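Local structure of cytosine deaminase (Klebsiella pneumoniae, 4R85) at residues A[13-18]-A[25-30]; A[85-90]-A[119-124]; A[286-291]-A[332-337]; A[300-305]-A[352-357]. The protein catalyses the hydrolytic deamination of cytosine and, probably, of 5-methylcytosine, using an iron(II) ion held in an amidohydrolase barrel. One frame throughout, in Å; residues are numbered along the deposited sequence.

Contact 1 of 4, residues A[13-18]-A[25-30]; sequences ALFTLD and HRITAQ
An antiparallel beta hairpin sets F15, T16, L17 and D18 opposite A29, T28, I27 and R26, with a classic beta bulge where H25 and R26 both face D18. There D18 O accepts twice, from H25 N at 2.8 Å and from R26 N at 3.2 Å. D18 and R26, where D18 N also donates to R26 O, and T16 and T28 are the hydrogen-bonded pairs. On the face bearing T16 and D18, the hydroxyl T16 OG1 donates to Q30 OE1 over 2.6 Å, tilted 28° from the amide's carbonyl plane. Q30 reaches it by keeping CG beside its own backbone N (chi1 -48°) and then running straight, which lays it across T16; N5 N is a second donor to the same oxygen. R26 NH1 meets D18 OD2 at 2.9 Å in a salt bridge, edge-on to the guanidinium but 35° above the carboxylate plane, while D18 OD1 pairs with K2. On the opposite face I27 CG2 touches both L17 CD2 (3.8 Å) and F15 CD1 (3.9 Å), and A29 CB lies 3.8 Å from F15 CE1. Strand 14-20 runs between the outer strand 23-29 and strand 2-7, to which F15 and L17 bond through their backbones at A6 and I3.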
loop_
_atom_site.group_PDB
_atom_site.type_symbol
_atom_site.label_atom_id
_atom_site.label_comp_id
_atom_site.label_asym_id
_atom_site.label_seq_id
_atom_site.Cartn_x
_atom_site.Cartn_y
_atom_site.Cartn_z
ATOM N N ALA A 13 4.118 -19.105 23.084
ATOM C CA ALA A 13 5.205 -20.073 23.281
ATOM C C ALA A 13 6.095 -20.225 22.046
ATOM O O ALA A 13 5.662 -19.962 20.928
ATOM C CB ALA A 13 4.643 -21.422 23.688
ATOM N N LEU A 14 7.340 -20.644 22.261
ATOM C CA LEU A 14 8.249 -20.984 21.166
ATOM C C LEU A 14 8.121 -22.471 20.846
ATOM O O LEU A 14 7.868 -23.281 21.739
ATOM C CB LEU A 14 9.694 -20.662 21.547
ATOM C CG LEU A 14 10.081 -19.183 21.652
ATOM C CD1 LEU A 14 11.467 -19.034 22.262
ATOM C CD2 LEU A 14 10.028 -18.514 20.287
ATOM N N PHE A 15 8.299 -22.836 19.579
ATOM C CA PHE A 15 8.112 -24.225 19.176
ATOM C C PHE A 15 9.283 -24.795 18.399
ATOM O O PHE A 15 9.981 -24.079 17.680
ATOM C CB PHE A 15 6.844 -24.377 18.330
ATOM C CG PHE A 15 5.577 -24.073 19.072
ATOM C CD1 PHE A 15 4.804 -25.097 19.588
ATOM C CD2 PHE A 15 5.155 -22.763 19.246
ATOM C CE1 PHE A 15 3.632 -24.821 20.274
ATOM C CE2 PHE A 15 3.986 -22.481 19.925
ATOM C CZ PHE A 15 3.226 -23.515 20.446
ATOM N N THR A 16 9.492 -26.097 18.558
ATOM C CA THR A 16 10.362 -26.853 17.665
ATOM C C THR A 16 9.507 -27.632 16.667
ATOM O O THR A 16 8.521 -28.266 17.044
ATOM C CB THR A 16 11.275 -27.808 18.451
ATOM O OG1 THR A 16 12.313 -27.045 19.074
ATOM C CG2 THR A 16 11.904 -28.840 17.535
ATOM N N LEU A 17 9.878 -27.560 15.390
ATOM C CA LEU A 17 9.180 -28.285 14.341
ATOM C C LEU A 17 10.115 -29.321 13.732
ATOM O O LEU A 17 11.229 -28.996 13.311
ATOM C CB LEU A 17 8.709 -27.310 13.247
ATOM C CG LEU A 17 8.214 -25.947 13.741
ATOM C CD1 LEU A 17 7.817 -25.061 12.566
ATOM C CD2 LEU A 17 7.048 -26.114 14.688
ATOM N N ASP A 18 9.666 -30.570 13.692
ATOM C CA ASP A 18 10.459 -31.656 13.132
ATOM C C ASP A 18 9.874 -32.079 11.799
ATOM O O ASP A 18 8.721 -32.507 11.730
ATOM C CB ASP A 18 10.492 -32.851 14.088
ATOM C CG ASP A 18 11.323 -32.581 15.326
ATOM O OD1 ASP A 18 12.350 -31.875 15.209
ATOM O OD2 ASP A 18 10.951 -33.076 16.415
ATOM N N HIS A 25 6.513 -33.991 10.960
ATOM C CA HIS A 25 6.501 -35.160 11.830
ATOM C C HIS A 25 6.097 -34.836 13.269
ATOM O O HIS A 25 5.393 -35.613 13.911
ATOM C CB HIS A 25 7.853 -35.876 11.800
ATOM C CG HIS A 25 7.868 -37.155 12.579
ATOM N ND1 HIS A 25 8.193 -37.206 13.918
ATOM C CD2 HIS A 25 7.582 -38.427 12.213
ATOM C CE1 HIS A 25 8.114 -38.455 14.340
ATOM N NE2 HIS A 25 7.745 -39.216 13.326
ATOM N N ARG A 26 6.536 -33.687 13.770
ATOM C CA ARG A 26 6.298 -33.330 15.160
ATOM C C ARG A 26 6.381 -31.823 15.389
ATOM O O ARG A 26 7.259 -31.151 14.853
ATOM C CB ARG A 26 7.304 -34.050 16.070
ATOM C CG ARG A 26 7.012 -33.915 17.555
ATOM C CD ARG A 26 8.239 -34.236 18.407
ATOM N NE ARG A 26 8.466 -35.669 18.581
ATOM C CZ ARG A 26 9.366 -36.375 17.903
ATOM N NH1 ARG A 26 10.131 -35.783 16.992
ATOM N NH2 ARG A 26 9.504 -37.677 18.137
ATOM N N ILE A 27 5.454 -31.304 16.188
ATOM C CA ILE A 27 5.491 -29.923 16.647
ATOM C C ILE A 27 5.479 -29.939 18.169
ATOM O O ILE A 27 4.557 -30.486 18.774
ATOM C CB ILE A 27 4.264 -29.142 16.160
ATOM C CG1 ILE A 27 4.216 -29.125 14.630
ATOM C CG2 ILE A 27 4.269 -27.719 16.728
ATOM C CD1 ILE A 27 2.887 -28.678 14.072
ATOM N N THR A 28 6.496 -29.348 18.792
ATOM C CA THR A 28 6.616 -29.392 20.247
ATOM C C THR A 28 6.870 -28.015 20.851
ATOM O O THR A 28 7.749 -27.279 20.399
ATOM C CB THR A 28 7.753 -30.334 20.675
ATOM O OG1 THR A 28 7.713 -31.522 19.874
ATOM C CG2 THR A 28 7.627 -30.711 22.155
ATOM N N ALA A 29 6.103 -27.672 21.880
ATOM C CA ALA A 29 6.320 -26.422 22.598
ATOM C C ALA A 29 7.607 -26.496 23.422
ATOM O O ALA A 29 7.910 -27.533 24.014
ATOM C CB ALA A 29 5.133 -26.113 23.497
ATOM N N GLN A 30 8.357 -25.398 23.454
ATOM C CA GLN A 30 9.576 -25.321 24.255
ATOM C C GLN A 30 9.322 -24.551 25.542
ATOM O O GLN A 30 8.421 -23.712 25.604
ATOM C CB GLN A 30 10.693 -24.621 23.472
ATOM C CG GLN A 30 10.883 -25.129 22.058
ATOM C CD GLN A 30 11.905 -24.318 21.273
ATOM O OE1 GLN A 30 12.173 -24.609 20.106
ATOM N NE2 GLN A 30 12.481 -23.298 21.910
HETATM O O HOH W 1 8.607 -21.045 24.901
HETATM O O HOH W 2 8.919 -31.016 17.705
#

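Contact 2 of 4, residues A[85-90]-A[119-124]; sequences QRKASI and DVTDPS
K87 NZ is gripped by three acceptors: D119 OD1 at 2.7 Å in a salt bridge, the carbonyl oxygen T121 O at 3.0 Å, and the carboxylate of E152. D119 OD1 takes the ammonium on its syn side, 22° out of the carboxylate plane, and also accepts from W83 NE1. The lysine chain gets there by bending at its second and third torsions (chi3 80°), crossing the D119 side chain at about a right angle, and its CE comes 3.2 Å from D119 OD1. The other oxygen, D119 OD2, is held by its own loop: T121 OG1 donates to the syn lone pair of D119 OD2 at 2.5 Å, and T121 N closes an Asx turn at 2.9 Å from above the plane. The carboxylate is thus fixed at both ends, and the two carboxylates around K87 NZ would probably favour its charged form. D122 is joined to the 85-90 segment through a water that donates to K87 O and to D122 OD2, while its OD1 receives S124 N and S124 OG from one face. The contact ties the end of helix 76-87 to the loop between strand 111-119 and helix 126-137, with I90 on T95 of helix 92-108 and V120 against helix 160-170.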
loop_
_atom_site.group_PDB
_atom_site.type_symbol
_atom_site.label_atom_id
_atom_site.label_comp_id
_atom_site.label_asym_id
_atom_site.label_seq_id
_atom_site.Cartn_x
_atom_site.Cartn_y
_atom_site.Cartn_z
ATOM N N GLN A 85 -6.351 -6.974 -28.126
ATOM C CA GLN A 85 -5.268 -6.672 -29.064
ATOM C C GLN A 85 -4.050 -7.565 -28.847
ATOM O O GLN A 85 -3.412 -8.013 -29.809
ATOM C CB GLN A 85 -4.820 -5.224 -28.904
ATOM C CG GLN A 85 -5.846 -4.198 -29.292
ATOM C CD GLN A 85 -5.326 -2.796 -29.069
ATOM O OE1 GLN A 85 -5.172 -2.365 -27.931
ATOM N NE2 GLN A 85 -5.025 -2.085 -30.157
ATOM N N ARG A 86 -3.715 -7.784 -27.577
ATOM C CA ARG A 86 -2.535 -8.559 -27.209
ATOM C C ARG A 86 -2.719 -10.029 -27.570
ATOM O O ARG A 86 -1.752 -10.719 -27.903
ATOM C CB ARG A 86 -2.243 -8.408 -25.710
ATOM C CG ARG A 86 -0.982 -9.142 -25.227
ATOM C CD ARG A 86 0.238 -8.793 -26.092
ATOM N NE ARG A 86 1.473 -9.324 -25.519
ATOM C CZ ARG A 86 1.927 -10.558 -25.725
ATOM N NH1 ARG A 86 3.056 -10.954 -25.156
ATOM N NH2 ARG A 86 1.246 -11.404 -26.490
ATOM N N LYS A 87 -3.965 -10.503 -27.506
ATOM C CA LYS A 87 -4.260 -11.907 -27.790
ATOM C C LYS A 87 -3.875 -12.336 -29.193
ATOM O O LYS A 87 -3.631 -13.518 -29.435
ATOM C CB LYS A 87 -5.738 -12.223 -27.540
ATOM C CG LYS A 87 -6.039 -12.534 -26.097
ATOM C CD LYS A 87 -7.451 -12.106 -25.744
ATOM C CE LYS A 87 -8.482 -13.102 -26.196
ATOM N NZ LYS A 87 -9.835 -12.718 -25.683
ATOM N N ALA A 88 -3.816 -11.378 -30.114
ATOM C CA ALA A 88 -3.470 -11.671 -31.500
ATOM C C ALA A 88 -2.020 -12.128 -31.652
ATOM O O ALA A 88 -1.665 -12.726 -32.665
ATOM C CB ALA A 88 -3.741 -10.460 -32.377
ATOM N N SER A 89 -1.182 -11.848 -30.655
ATOM C CA SER A 89 0.218 -12.280 -30.700
ATOM C C SER A 89 0.612 -13.239 -29.569
ATOM O O SER A 89 1.796 -13.485 -29.344
ATOM C CB SER A 89 1.163 -11.076 -30.729
ATOM O OG SER A 89 0.980 -10.257 -29.594
ATOM N N ILE A 90 -0.374 -13.777 -28.856
ATOM C CA ILE A 90 -0.082 -14.789 -27.848
ATOM C C ILE A 90 0.390 -16.077 -28.505
ATOM O O ILE A 90 -0.226 -16.559 -29.458
ATOM C CB ILE A 90 -1.314 -15.130 -27.003
ATOM C CG1 ILE A 90 -1.733 -13.938 -26.154
ATOM C CG2 ILE A 90 -1.031 -16.327 -26.100
ATOM C CD1 ILE A 90 -2.928 -14.248 -25.290
ATOM N N ASP A 119 -7.786 -16.836 -19.893
ATOM C CA ASP A 119 -8.838 -16.442 -20.825
ATOM C C ASP A 119 -9.073 -17.557 -21.852
ATOM O O ASP A 119 -8.170 -17.915 -22.605
ATOM C CB ASP A 119 -8.453 -15.119 -21.502
ATOM C CG ASP A 119 -9.501 -14.609 -22.478
ATOM O OD1 ASP A 119 -9.200 -13.607 -23.166
ATOM O OD2 ASP A 119 -10.612 -15.180 -22.566
ATOM N N VAL A 120 -10.284 -18.115 -21.862
ATOM C CA VAL A 120 -10.614 -19.186 -22.806
ATOM C C VAL A 120 -11.522 -18.685 -23.934
ATOM O O VAL A 120 -11.945 -19.459 -24.785
ATOM C CB VAL A 120 -11.244 -20.420 -22.115
ATOM C CG1 VAL A 120 -10.275 -21.011 -21.088
ATOM C CG2 VAL A 120 -12.567 -20.059 -21.448
ATOM N N THR A 121 -11.820 -17.388 -23.942
ATOM C CA THR A 121 -12.435 -16.790 -25.124
ATOM C C THR A 121 -11.316 -16.470 -26.114
ATOM O O THR A 121 -11.046 -15.317 -26.460
ATOM C CB THR A 121 -13.322 -15.569 -24.809
ATOM O OG1 THR A 121 -12.606 -14.646 -23.980
ATOM C CG2 THR A 121 -14.608 -16.017 -24.087
ATOM N N ASP A 122 -10.651 -17.539 -26.535
ATOM C CA ASP A 122 -9.544 -17.494 -27.482
ATOM C C ASP A 122 -9.610 -18.840 -28.188
ATOM O O ASP A 122 -9.362 -19.882 -27.585
ATOM C CB ASP A 122 -8.209 -17.303 -26.740
ATOM C CG ASP A 122 -7.006 -17.186 -27.690
ATOM O OD1 ASP A 122 -7.140 -17.528 -28.882
ATOM O OD2 ASP A 122 -5.918 -16.748 -27.242
ATOM N N PRO A 123 -9.987 -18.831 -29.472
ATOM C CA PRO A 123 -10.218 -20.089 -30.188
ATOM C C PRO A 123 -8.975 -20.982 -30.263
ATOM O O PRO A 123 -9.112 -22.179 -30.500
ATOM C CB PRO A 123 -10.646 -19.620 -31.585
ATOM C CG PRO A 123 -11.231 -18.266 -31.348
ATOM C CD PRO A 123 -10.372 -17.657 -30.273
ATOM N N SER A 124 -7.790 -20.417 -30.046
ATOM C CA SER A 124 -6.558 -21.211 -30.089
ATOM C C SER A 124 -6.311 -21.943 -28.767
ATOM O O SER A 124 -5.601 -22.953 -28.738
ATOM C CB SER A 124 -5.352 -20.314 -30.402
ATOM O OG SER A 124 -5.098 -19.435 -29.314
HETATM O O HOH W 3 -4.148 -16.236 -29.247
HETATM O O HOH W 4 -2.827 -17.942 -30.392
#

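Contact 3 of 4, residues A[286-291]-A[332-337]; sequences KRRGVT and ICHMLG
The R288 guanidinium has the H334 ring over one face and I332 O at its edge; in turn, R288 NH1 lies over a face of the imidazole. The two planes are 55° apart, so this is a tilted approach in which R288 NH2 stands 3.6 Å from H334 NE2, and the two side chains cross at about a right angle. At the edge, R288 NH1 donates to I332 O over 2.9 Å. That bond lies in the guanidinium plane, yet it meets the carbonyl from above its own plane, 38° out of it. R288 leaves its backbone with CG beside N (chi1 -68°) and stays extended to NE, sliding past I332 in the reverse direction, with R288 CB 4.1 Å from I332 CG2. Beyond the arginine, V290 spreads its two methyls over two residues: CG2 touches I332 CG2 and CG1 touches C333 SG, each at 3.8 Å. The remaining guanidinium nitrogens turn to the second subunit, where R287 O accepts from R288 NE and I275 O from R288 NH2; R288 of that subunit returns the NE bond to R287 O. H334, at positive phi, is the C-prime residue of a Schellman motif ending helix 322-332. The arrangement is a Schellman-capped helix C-terminus beside a dimer interface, to which R288 bonds and H334 adds weak bonds.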
loop_
_atom_site.group_PDB
_atom_site.type_symbol
_atom_site.label_atom_id
_atom_site.label_comp_id
_atom_site.label_asym_id
_atom_site.label_seq_id
_atom_site.Cartn_x
_atom_site.Cartn_y
_atom_site.Cartn_z
ATOM N N LYS A 286 -15.396 10.177 -4.532
ATOM C CA LYS A 286 -15.044 9.031 -5.350
ATOM C C LYS A 286 -15.096 7.781 -4.495
ATOM O O LYS A 286 -14.386 7.690 -3.487
ATOM C CB LYS A 286 -13.639 9.215 -5.917
ATOM C CG LYS A 286 -13.315 8.296 -7.058
ATOM C CD LYS A 286 -12.033 8.737 -7.756
ATOM C CE LYS A 286 -12.069 10.212 -8.153
ATOM N NZ LYS A 286 -12.952 10.490 -9.323
ATOM N N ARG A 287 -15.926 6.816 -4.890
ATOM C CA ARG A 287 -16.078 5.592 -4.096
ATOM C C ARG A 287 -14.824 4.711 -4.125
ATOM O O ARG A 287 -14.061 4.710 -5.094
ATOM C CB ARG A 287 -17.317 4.785 -4.532
ATOM C CG ARG A 287 -17.126 3.892 -5.786
ATOM C CD ARG A 287 -18.492 3.403 -6.302
ATOM N NE ARG A 287 -19.298 4.547 -6.747
ATOM C CZ ARG A 287 -20.627 4.553 -6.840
ATOM N NH1 ARG A 287 -21.328 3.470 -6.524
ATOM N NH2 ARG A 287 -21.255 5.650 -7.254
ATOM N N ARG A 288 -14.616 3.949 -3.056
ATOM C CA ARG A 288 -13.496 3.023 -3.000
ATOM C C ARG A 288 -13.692 1.878 -3.976
ATOM O O ARG A 288 -12.735 1.437 -4.616
ATOM C CB ARG A 288 -13.334 2.471 -1.578
ATOM C CG ARG A 288 -12.892 3.549 -0.594
ATOM C CD ARG A 288 -13.119 3.193 0.909
ATOM N NE ARG A 288 -12.764 4.385 1.671
ATOM C CZ ARG A 288 -11.909 4.427 2.684
ATOM N NH1 ARG A 288 -11.346 3.315 3.148
ATOM N NH2 ARG A 288 -11.643 5.598 3.242
ATOM N N GLY A 289 -14.924 1.365 -4.033
ATOM C CA GLY A 289 -15.289 0.312 -4.970
ATOM C C GLY A 289 -14.836 -1.090 -4.616
ATOM O O GLY A 289 -14.758 -1.959 -5.484
ATOM N N VAL A 290 -14.541 -1.324 -3.338
ATOM C CA VAL A 290 -14.101 -2.633 -2.888
ATOM C C VAL A 290 -15.261 -3.307 -2.154
ATOM O O VAL A 290 -16.088 -2.632 -1.553
ATOM C CB VAL A 290 -12.853 -2.490 -1.980
ATOM C CG1 VAL A 290 -12.460 -3.806 -1.345
ATOM C CG2 VAL A 290 -11.693 -1.915 -2.793
ATOM N N THR A 291 -15.345 -4.628 -2.246
ATOM C CA THR A 291 -16.405 -5.381 -1.577
ATOM C C THR A 291 -16.357 -5.212 -0.038
ATOM O O THR A 291 -15.417 -4.614 0.518
ATOM C CB THR A 291 -16.347 -6.879 -1.988
ATOM O OG1 THR A 291 -17.558 -7.539 -1.600
ATOM C CG2 THR A 291 -15.142 -7.583 -1.364
ATOM N N ILE A 332 -7.989 0.009 3.029
ATOM C CA ILE A 332 -9.171 0.354 2.228
ATOM C C ILE A 332 -10.470 -0.185 2.837
ATOM O O ILE A 332 -11.530 0.437 2.722
ATOM C CB ILE A 332 -9.022 -0.136 0.763
ATOM C CG1 ILE A 332 -7.727 0.416 0.161
ATOM C CG2 ILE A 332 -10.199 0.344 -0.081
ATOM C CD1 ILE A 332 -7.379 -0.128 -1.241
ATOM N N CYS A 333 -10.374 -1.336 3.498
ATOM C CA CYS A 333 -11.540 -2.015 4.062
ATOM C C CYS A 333 -11.798 -1.642 5.521
ATOM O O CYS A 333 -12.697 -2.199 6.154
ATOM C CB CYS A 333 -11.379 -3.534 3.937
ATOM S SG CYS A 333 -11.227 -4.075 2.200
ATOM N N HIS A 334 -11.026 -0.689 6.036
ATOM C CA HIS A 334 -11.178 -0.234 7.424
ATOM C C HIS A 334 -11.035 -1.381 8.412
ATOM O O HIS A 334 -11.883 -1.584 9.281
ATOM C CB HIS A 334 -12.517 0.484 7.633
ATOM C CG HIS A 334 -12.525 1.891 7.128
ATOM N ND1 HIS A 334 -13.688 2.588 6.882
ATOM C CD2 HIS A 334 -11.507 2.741 6.850
ATOM C CE1 HIS A 334 -13.387 3.808 6.468
ATOM N NE2 HIS A 334 -12.071 3.922 6.430
ATOM N N MET A 335 -9.939 -2.115 8.275
ATOM C CA MET A 335 -9.638 -3.239 9.141
ATOM C C MET A 335 -8.294 -3.027 9.819
ATOM O O MET A 335 -7.446 -3.916 9.832
ATOM C CB MET A 335 -9.613 -4.523 8.314
ATOM C CG MET A 335 -10.968 -4.856 7.727
ATOM S SD MET A 335 -10.864 -6.130 6.457
ATOM C CE MET A 335 -10.813 -7.566 7.509
ATOM N N LEU A 336 -8.101 -1.842 10.379
ATOM C CA LEU A 336 -6.882 -1.554 11.129
ATOM C C LEU A 336 -7.128 -1.551 12.634
ATOM O O LEU A 336 -6.367 -0.957 13.394
ATOM C CB LEU A 336 -6.260 -0.230 10.671
ATOM C CG LEU A 336 -5.641 -0.325 9.272
ATOM C CD1 LEU A 336 -4.901 0.960 8.937
ATOM C CD2 LEU A 336 -4.698 -1.523 9.184
ATOM N N GLY A 337 -8.185 -2.227 13.072
ATOM C CA GLY A 337 -8.450 -2.326 14.498
ATOM C C GLY A 337 -7.430 -3.251 15.148
ATOM O O GLY A 337 -6.773 -4.049 14.460
#

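Contact 4 of 4, residues A[300-305]-A[352-357]; sequences GINVCF and SARALC
The last barrel strand, 303-305, and the residues leading into it pack here on helix 350-355, N302 meeting R354 and C304 meeting S352. The amide of N302 and the guanidinium of R354 are stacked with planes 17° apart, the side chains sliding past each other in opposite directions. N302 CB sits over one face of the guanidinium, toward its rim and 3.8 Å from R354 NH1, while N302 CG lies 3.7 Å from R354 CD. R354 can lie along the asparagine because CG is anti to its backbone N (chi1 -179°) and the chain runs extended to NE. The amide is held from outside the pair: N302 ND2 donates to N351 O in the same helix and to N266 OD1 on the adjacent strand. Further along, S352 OG packs snugly on the cysteine, 3.1 Å from C304 CB and 3.4 Å from C304 SG. The thiol, set between the backbone N and the carbonyl carbon (chi1 63°), reaches A355 CB more loosely at 4.4 Å. A water links the segments, accepting from S352 OG at 2.6 Å and donating to F305 O at 2.7 Å; a second bridges G300 O and R354 NH1 weakly. C304 and S352 both also touch P55 of strand 47-57, and C304 bonds through its backbone to strand 266-269: a helix that follows strand eight, packed where that strand meets strand one of a TIM barrel.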
loop_
_atom_site.group_PDB
_atom_site.type_symbol
_atom_site.label_atom_id
_atom_site.label_comp_id
_atom_site.label_asym_id
_atom_site.label_seq_id
_atom_site.Cartn_x
_atom_site.Cartn_y
_atom_site.Cartn_z
ATOM N N GLY A 300 -18.864 -14.314 9.535
ATOM C CA GLY A 300 -18.396 -15.692 9.538
ATOM C C GLY A 300 -18.225 -16.267 8.136
ATOM O O GLY A 300 -18.178 -17.477 7.948
ATOM N N ILE A 301 -18.132 -15.390 7.147
ATOM C CA ILE A 301 -18.019 -15.808 5.750
ATOM C C ILE A 301 -16.541 -15.737 5.385
ATOM O O ILE A 301 -15.859 -14.783 5.744
ATOM C CB ILE A 301 -18.880 -14.894 4.865
ATOM C CG1 ILE A 301 -20.369 -15.150 5.151
ATOM C CG2 ILE A 301 -18.560 -15.067 3.366
ATOM C CD1 ILE A 301 -21.291 -14.087 4.580
ATOM N N ASN A 302 -16.033 -16.767 4.717
ATOM C CA ASN A 302 -14.616 -16.804 4.371
ATOM C C ASN A 302 -14.272 -15.814 3.264
ATOM O O ASN A 302 -14.825 -15.894 2.170
ATOM C CB ASN A 302 -14.209 -18.197 3.920
ATOM C CG ASN A 302 -12.706 -18.350 3.824
ATOM O OD1 ASN A 302 -11.985 -18.035 4.767
ATOM N ND2 ASN A 302 -12.226 -18.812 2.679
ATOM N N VAL A 303 -13.345 -14.902 3.545
ATOM C CA VAL A 303 -12.907 -13.918 2.545
ATOM C C VAL A 303 -11.377 -13.819 2.589
ATOM O O VAL A 303 -10.761 -14.055 3.630
ATOM C CB VAL A 303 -13.592 -12.533 2.776
ATOM C CG1 VAL A 303 -13.249 -11.979 4.158
ATOM C CG2 VAL A 303 -13.234 -11.521 1.678
ATOM N N CYS A 304 -10.754 -13.521 1.456
ATOM C CA CYS A 304 -9.304 -13.382 1.434
ATOM C C CYS A 304 -8.855 -12.365 0.387
ATOM O O CYS A 304 -9.679 -11.863 -0.370
ATOM C CB CYS A 304 -8.651 -14.744 1.205
ATOM S SG CYS A 304 -9.080 -15.474 -0.383
ATOM N N PHE A 305 -7.559 -12.054 0.364
ATOM C CA PHE A 305 -7.014 -11.038 -0.547
ATOM C C PHE A 305 -6.131 -11.651 -1.626
ATOM O O PHE A 305 -5.472 -12.667 -1.397
ATOM C CB PHE A 305 -6.179 -10.014 0.217
ATOM C CG PHE A 305 -6.971 -9.116 1.118
ATOM C CD1 PHE A 305 -8.049 -8.394 0.625
ATOM C CD2 PHE A 305 -6.634 -8.985 2.465
ATOM C CE1 PHE A 305 -8.786 -7.555 1.454
ATOM C CE2 PHE A 305 -7.362 -8.142 3.304
ATOM C CZ PHE A 305 -8.443 -7.431 2.796
ATOM N N SER A 352 -7.383 -18.110 2.339
ATOM C CA SER A 352 -7.078 -18.370 0.937
ATOM C C SER A 352 -6.955 -19.874 0.656
ATOM O O SER A 352 -7.430 -20.366 -0.375
ATOM C CB SER A 352 -5.795 -17.639 0.552
ATOM O OG SER A 352 -5.929 -16.251 0.781
ATOM N N ALA A 353 -6.324 -20.606 1.568
ATOM C CA ALA A 353 -6.237 -22.059 1.421
ATOM C C ALA A 353 -7.625 -22.703 1.426
ATOM O O ALA A 353 -7.862 -23.689 0.738
ATOM C CB ALA A 353 -5.358 -22.669 2.507
ATOM N N ARG A 354 -8.539 -22.143 2.213
ATOM C CA ARG A 354 -9.903 -22.657 2.257
ATOM C C ARG A 354 -10.626 -22.415 0.929
ATOM O O ARG A 354 -11.381 -23.268 0.459
ATOM C CB ARG A 354 -10.671 -22.006 3.402
ATOM C CG ARG A 354 -12.099 -22.491 3.546
ATOM C CD ARG A 354 -12.717 -21.946 4.837
ATOM N NE ARG A 354 -14.172 -22.077 4.841
ATOM C CZ ARG A 354 -14.979 -21.511 5.735
ATOM N NH1 ARG A 354 -14.481 -20.755 6.708
ATOM N NH2 ARG A 354 -16.290 -21.693 5.647
ATOM N N ALA A 355 -10.397 -21.248 0.335
ATOM C CA ALA A 355 -11.000 -20.904 -0.955
ATOM C C ALA A 355 -10.520 -21.875 -2.029
ATOM O O ALA A 355 -11.271 -22.261 -2.923
ATOM C CB ALA A 355 -10.663 -19.472 -1.331
ATOM N N LEU A 356 -9.265 -22.287 -1.923
ATOM C CA LEU A 356 -8.683 -23.210 -2.889
ATOM C C LEU A 356 -8.946 -24.668 -2.518
ATOM O O LEU A 356 -8.486 -25.571 -3.209
ATOM C CB LEU A 356 -7.178 -22.951 -3.054
ATOM C CG LEU A 356 -6.808 -21.987 -4.202
ATOM C CD1 LEU A 356 -7.541 -20.659 -4.108
ATOM C CD2 LEU A 356 -5.303 -21.747 -4.279
ATOM N N CYS A 357 -9.698 -24.892 -1.435
ATOM C CA CYS A 357 -10.020 -26.251 -0.979
ATOM C C CYS A 357 -8.787 -27.119 -0.792
ATOM O O CYS A 357 -8.779 -28.281 -1.202
ATOM C CB CYS A 357 -10.963 -26.955 -1.961
ATOM S SG CYS A 357 -12.604 -26.243 -2.040
HETATM O O HOH W 5 -15.331 -18.160 8.123
HETATM O O HOH W 6 -4.092 -14.708 -0.211
#

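Overall arrangement
Contact 1 belongs to the small beta sheet built largely from the N-terminal strands, its centre 50 Å from that of contact 2 and across the chain's centre from it. Contacts 2, 3 and 4 lie around the catalytic barrel. Contact 2 comes closest to the pocket, the D119 side chain being about 8 Å from bound 5-methylcytosine, whose pocket includes Q151. In contact 4 the C304 side chain is about 12 Å from the iron, on the strand that leads to the metal ligand D308. V290 of contact 3 is about 12 Å from 5-methylcytosine. Contacts 3 and 4 have alternating segments, with centres 18 Å apart and nearest atoms about 4 Å.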